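Local coordinates for protein toxin 2A (Paenibacillus larvae, PDB 5URP) that is an ADP-ribosyltransferase toxin and virulence factor that probably transfers ADP-ribose from NAD+ to a target protein, at residues I66-Y69 against L70-G74. Sequence-based numbering, arbitrary orientation.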
loop_
_atom_site.group_PDB
_atom_site.type_symbol
_atom_site.label_atom_id
_atom_site.label_comp_id
_atom_site.label_asym_id
_atom_site.label_seq_id
_atom_site.Cartn_x
_atom_site.Cartn_y
_atom_site.Cartn_z
ATOM N N ILE A 66 -7.869 -9.446 -8.113
ATOM C CA ILE A 66 -8.359 -9.533 -6.744
ATOM C C ILE A 66 -8.777 -8.162 -6.249
ATOM O O ILE A 66 -9.862 -8.002 -5.677
ATOM C CB ILE A 66 -7.294 -10.179 -5.842
ATOM C CG1 ILE A 66 -7.329 -11.701 -6.026
ATOM C CG2 ILE A 66 -7.543 -9.837 -4.383
ATOM C CD1 ILE A 66 -6.182 -12.458 -5.352
ATOM N N ASN A 67 -7.927 -7.145 -6.450
ATOM C CA ASN A 67 -8.235 -5.841 -5.862
ATOM C C ASN A 67 -9.417 -5.182 -6.555
ATOM O O ASN A 67 -10.264 -4.564 -5.897
ATOM C CB ASN A 67 -7.006 -4.944 -5.866
ATOM C CG ASN A 67 -5.993 -5.369 -4.811
ATOM O OD1 ASN A 67 -6.336 -6.050 -3.824
ATOM N ND2 ASN A 67 -4.746 -4.986 -5.009
ATOM N N THR A 68 -9.504 -5.307 -7.879
ATOM C CA THR A 68 -10.669 -4.815 -8.598
ATOM C C THR A 68 -11.930 -5.513 -8.129
ATOM O O THR A 68 -12.988 -4.886 -7.978
ATOM C CB THR A 68 -10.477 -5.025 -10.104
ATOM O OG1 THR A 68 -9.313 -4.309 -10.532
ATOM C CG2 THR A 68 -11.669 -4.514 -10.856
ATOM N N TYR A 69 -11.852 -6.821 -7.941
ATOM C CA TYR A 69 -13.008 -7.567 -7.471
ATOM C C TYR A 69 -13.473 -7.027 -6.124
ATOM O O TYR A 69 -14.657 -6.757 -5.920
ATOM C CB TYR A 69 -12.624 -9.042 -7.385
ATOM C CG TYR A 69 -13.650 -9.953 -6.786
ATOM C CD1 TYR A 69 -14.711 -10.422 -7.541
ATOM C CD2 TYR A 69 -13.540 -10.379 -5.477
ATOM C CE1 TYR A 69 -15.644 -11.274 -6.991
ATOM C CE2 TYR A 69 -14.458 -11.225 -4.925
ATOM C CZ TYR A 69 -15.508 -11.674 -5.679
ATOM O OH TYR A 69 -16.441 -12.527 -5.133
ATOM N N LEU A 70 -12.532 -6.802 -5.211
ATOM C CA LEU A 70 -12.902 -6.325 -3.880
ATOM C C LEU A 70 -13.459 -4.904 -3.930
ATOM O O LEU A 70 -14.385 -4.561 -3.190
ATOM C CB LEU A 70 -11.681 -6.386 -2.972
ATOM C CG LEU A 70 -11.235 -7.759 -2.484
ATOM C CD1 LEU A 70 -9.875 -7.647 -1.841
ATOM C CD2 LEU A 70 -12.251 -8.314 -1.458
ATOM N N ARG A 71 -12.901 -4.057 -4.793
ATOM C CA ARG A 71 -13.357 -2.674 -4.905
ATOM C C ARG A 71 -14.712 -2.566 -5.589
ATOM O O ARG A 71 -15.507 -1.677 -5.250
ATOM C CB ARG A 71 -12.331 -1.852 -5.695
ATOM C CG ARG A 71 -11.073 -1.461 -4.955
ATOM C CD ARG A 71 -10.039 -0.931 -5.962
ATOM N NE ARG A 71 -8.952 -0.172 -5.351
ATOM C CZ ARG A 71 -7.912 0.319 -6.026
ATOM N NH1 ARG A 71 -6.965 1.006 -5.396
ATOM N NH2 ARG A 71 -7.815 0.124 -7.336
ATOM N N GLU A 72 -14.994 -3.439 -6.559
ATOM C CA GLU A 72 -16.143 -3.282 -7.446
ATOM C C GLU A 72 -17.275 -4.265 -7.189
ATOM O O GLU A 72 -18.443 -3.887 -7.309
ATOM C CB GLU A 72 -15.696 -3.424 -8.907
ATOM C CG GLU A 72 -14.691 -2.356 -9.356
ATOM C CD GLU A 72 -14.405 -2.386 -10.852
ATOM O OE1 GLU A 72 -14.741 -3.392 -11.514
ATOM O OE2 GLU A 72 -13.842 -1.396 -11.364
ATOM N N GLU A 73 -16.971 -5.521 -6.877
ATOM C CA GLU A 73 -17.978 -6.568 -6.717
ATOM C C GLU A 73 -18.193 -6.969 -5.273
ATOM O O GLU A 73 -19.338 -7.164 -4.852
ATOM C CB GLU A 73 -17.581 -7.825 -7.505
ATOM C CG GLU A 73 -17.211 -7.587 -8.961
ATOM C CD GLU A 73 -18.387 -7.131 -9.794
ATOM O OE1 GLU A 73 -19.507 -7.024 -9.244
ATOM O OE2 GLU A 73 -18.192 -6.883 -11.003
ATOM N N GLY A 74 -17.118 -7.096 -4.510
ATOM C CA GLY A 74 -17.199 -7.545 -3.144
ATOM C C GLY A 74 -17.373 -9.051 -3.038
ATOM O O GLY A 74 -17.743 -9.747 -3.983
#
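Three i→i+4 bonds, from Leu70 N, Arg71 N and Glu72 N to Ile66 O, Asn67 O and Thr68 O, lead into a terminal turn where Tyr69 O accepts from both Glu73 N at 2.8 Å and Gly74 N at 2.9 Å. The two donors come from opposite faces of the carbonyl plane, and the Gly74 bond is the straighter, 166° at the hydrogen. This is the C-terminal end of helix 64-72 in the ADP-ribosyltransferase domain: the last i+4 bond is joined by an i+5 bond to the same oxygen, and Gly74, with phi at 78°, takes the chain out of the helix. CG of Tyr69 lies anti to the backbone N (chi1 174°), which carries the ring toward this end. There CZ meets Gly74 O obliquely at 3.4 Å, while CD1 lies 3.9 Å from Glu73 CB. The hydroxyl reaches beyond the turn to Asp82 and to the backbone N of Lys78. A turn back, Ile66 and Leu70 run side by side, CG2 to CD1 4.1 Å, the former touching Met81 and the latter Ile85 of helix 79-92. Thr68 sets its methyl CG2 3.3 Å from OE1 of the extended Glu72, and Arg71 NE forms a salt bridge with Glu145, at the end of an outermost strand of the mixed sheet.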